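Local coordinates for protein hydroxylase (Rhodococcus sp., PDB 2OR0) that is a putative hydroxylase of the acyl-CoA dehydrogenase family that probably binds flavin adenine dinucleotide and probably inserts one oxygen atom with the help of reduced flavin, at residues A[146-151]-A[185-190]. Sequence-based numbering, arbitrary orientation.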
loop_
_atom_site.group_PDB
_atom_site.type_symbol
_atom_site.label_atom_id
_atom_site.label_comp_id
_atom_site.label_asym_id
_atom_site.label_seq_id
_atom_site.Cartn_x
_atom_site.Cartn_y
_atom_site.Cartn_z
ATOM N N TYR A 146 15.942 -3.932 -22.516
ATOM C CA TYR A 146 15.275 -2.685 -22.917
ATOM C C TYR A 146 16.067 -1.492 -22.470
ATOM O O TYR A 146 16.860 -1.592 -21.519
ATOM C CB TYR A 146 13.880 -2.595 -22.295
ATOM C CG TYR A 146 12.991 -3.778 -22.596
ATOM C CD1 TYR A 146 12.053 -3.715 -23.617
ATOM C CD2 TYR A 146 13.086 -4.956 -21.843
ATOM C CE1 TYR A 146 11.234 -4.793 -23.903
ATOM C CE2 TYR A 146 12.250 -6.060 -22.110
ATOM C CZ TYR A 146 11.336 -5.960 -23.139
ATOM O OH TYR A 146 10.525 -7.023 -23.428
ATOM N N VAL A 147 15.829 -0.345 -23.120
ATOM C CA VAL A 147 16.351 0.913 -22.577
ATOM C C VAL A 147 15.164 1.778 -22.137
ATOM O O VAL A 147 14.190 1.953 -22.887
ATOM C CB VAL A 147 17.313 1.669 -23.529
ATOM C CG1 VAL A 147 17.973 2.795 -22.789
ATOM C CG2 VAL A 147 18.429 0.714 -24.046
ATOM N N LEU A 148 15.280 2.297 -20.920
ATOM C CA LEU A 148 14.169 2.927 -20.218
ATOM C C LEU A 148 14.325 4.443 -20.090
ATOM O O LEU A 148 15.361 4.931 -19.693
ATOM C CB LEU A 148 14.031 2.324 -18.810
ATOM C CG LEU A 148 12.707 2.663 -18.104
ATOM C CD1 LEU A 148 11.581 1.786 -18.611
ATOM C CD2 LEU A 148 12.893 2.489 -16.618
ATOM N N LYS A 149 13.259 5.155 -20.399
ATOM C CA LYS A 149 13.196 6.588 -20.156
ATOM C C LYS A 149 11.813 6.966 -19.605
ATOM O O LYS A 149 10.796 6.517 -20.112
ATOM C CB LYS A 149 13.447 7.356 -21.453
ATOM C CG LYS A 149 13.543 8.842 -21.229
ATOM C CD LYS A 149 13.389 9.658 -22.496
ATOM C CE LYS A 149 13.708 11.133 -22.157
ATOM N NZ LYS A 149 12.783 11.943 -22.911
ATOM N N GLY A 150 11.781 7.824 -18.600
ATOM C CA GLY A 150 10.504 8.388 -18.148
ATOM C C GLY A 150 10.592 9.176 -16.848
ATOM O O GLY A 150 11.675 9.349 -16.265
ATOM N N ARG A 151 9.434 9.674 -16.411
ATOM C CA ARG A 151 9.296 10.376 -15.141
ATOM C C ARG A 151 8.067 9.779 -14.428
ATOM O O ARG A 151 6.972 9.746 -14.989
ATOM C CB ARG A 151 9.131 11.892 -15.366
ATOM C CG ARG A 151 8.976 12.688 -14.051
ATOM C CD ARG A 151 9.343 14.168 -14.143
ATOM N NE ARG A 151 9.169 14.801 -12.819
ATOM C CZ ARG A 151 9.706 15.963 -12.433
ATOM N NH1 ARG A 151 10.481 16.670 -13.253
ATOM N NH2 ARG A 151 9.456 16.444 -11.214
ATOM N N VAL A 185 9.626 -3.285 -14.404
ATOM C CA VAL A 185 11.086 -3.328 -14.601
ATOM C C VAL A 185 11.797 -3.011 -13.289
ATOM O O VAL A 185 11.303 -2.206 -12.486
ATOM C CB VAL A 185 11.548 -2.334 -15.738
ATOM C CG1 VAL A 185 10.915 -2.701 -17.071
ATOM C CG2 VAL A 185 11.228 -0.866 -15.383
ATOM N N ILE A 186 12.937 -3.650 -13.052
ATOM C CA ILE A 186 13.703 -3.405 -11.827
ATOM C C ILE A 186 15.004 -2.660 -12.158
ATOM O O ILE A 186 15.734 -3.065 -13.075
ATOM C CB ILE A 186 14.002 -4.730 -11.062
ATOM C CG1 ILE A 186 12.705 -5.372 -10.561
ATOM C CG2 ILE A 186 14.933 -4.504 -9.883
ATOM C CD1 ILE A 186 12.389 -6.682 -11.269
ATOM N N LEU A 187 15.276 -1.567 -11.431
ATOM C CA LEU A 187 16.475 -0.732 -11.644
ATOM C C LEU A 187 17.162 -0.477 -10.331
ATOM O O LEU A 187 16.491 -0.235 -9.335
ATOM C CB LEU A 187 16.124 0.636 -12.248
ATOM C CG LEU A 187 15.774 0.755 -13.726
ATOM C CD1 LEU A 187 14.408 0.191 -14.003
ATOM C CD2 LEU A 187 15.827 2.211 -14.146
ATOM N N PRO A 188 18.507 -0.538 -10.312
ATOM C CA PRO A 188 19.241 -0.120 -9.128
ATOM C C PRO A 188 19.216 1.410 -9.029
ATOM O O PRO A 188 19.031 2.072 -10.054
ATOM C CB PRO A 188 20.662 -0.613 -9.409
ATOM C CG PRO A 188 20.753 -0.699 -10.904
ATOM C CD PRO A 188 19.392 -1.035 -11.385
ATOM N N ARG A 189 19.398 1.946 -7.815
ATOM C CA ARG A 189 19.280 3.392 -7.557
ATOM C C ARG A 189 20.309 4.187 -8.352
ATOM O O ARG A 189 20.106 5.355 -8.690
ATOM C CB ARG A 189 19.432 3.700 -6.063
ATOM C CG ARG A 189 19.305 5.170 -5.735
ATOM C CD ARG A 189 18.522 5.394 -4.476
ATOM N NE ARG A 189 18.959 6.617 -3.815
ATOM C CZ ARG A 189 18.661 6.942 -2.561
ATOM N NH1 ARG A 189 17.903 6.139 -1.815
ATOM N NH2 ARG A 189 19.117 8.079 -2.052
ATOM N N THR A 190 21.420 3.521 -8.635
ATOM C CA THR A 190 22.458 4.056 -9.493
ATOM C C THR A 190 21.952 4.442 -10.900
ATOM O O THR A 190 22.532 5.324 -11.568
ATOM C CB THR A 190 23.628 3.035 -9.563
ATOM O OG1 THR A 190 24.841 3.756 -9.785
ATOM C CG2 THR A 190 23.407 2.005 -10.652
#
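Leu148 faces Val185 and Leu187, and one methyl group, Leu148 CD2, does most of the touching. It sits 3.9 Å from Val185 CG2, where the ends of the two side chains meet head-on. Toward the other partner it meets both branches of the isobutyl fork: Leu187 CD1 is 3.8 Å from Leu148 CD2, and Leu187 CD2 lies as close to that same methyl. The two leucines lie at a slant to each other, with the one methyl set against both branches. The second branch of Leu148 is turned to the valine, with Leu148 CD1 4.2 Å from Val185 CG2, so the valine methyl faces both tips of the leucine. Everything here is van der Waals contact between aliphatic groups, and all three residues are buried.

The two strands are not sheet neighbours: at the nearest point the CA atoms of Leu148 and Val185 are still 9.0 Å apart, and side chains fill the distance. This is the interior of the beta domain expected in the middle of an acyl-CoA dehydrogenase fold, where strands 145-155 and 182-188 belong to the same mixed sheet without pairing; strand 182-188 pairs instead with 163-170. Val185 and Leu187, two residues apart on their strand, both point inward, while Ile186 between them turns to Trp163 and Phe165.

In Leu148, CG stands opposite the backbone N (chi1 -166°), which swings it toward the other strand, and chi2 of 79° then sets the two methyls. Ala139 and Ala168, from strands 137-142 and 163-170, also touch this leucine. Within the sheet, backbone hydrogen bonds link Leu148 with Ala217 on one side, and Val147 with Thr140 and Lys149 with Val138 on the other.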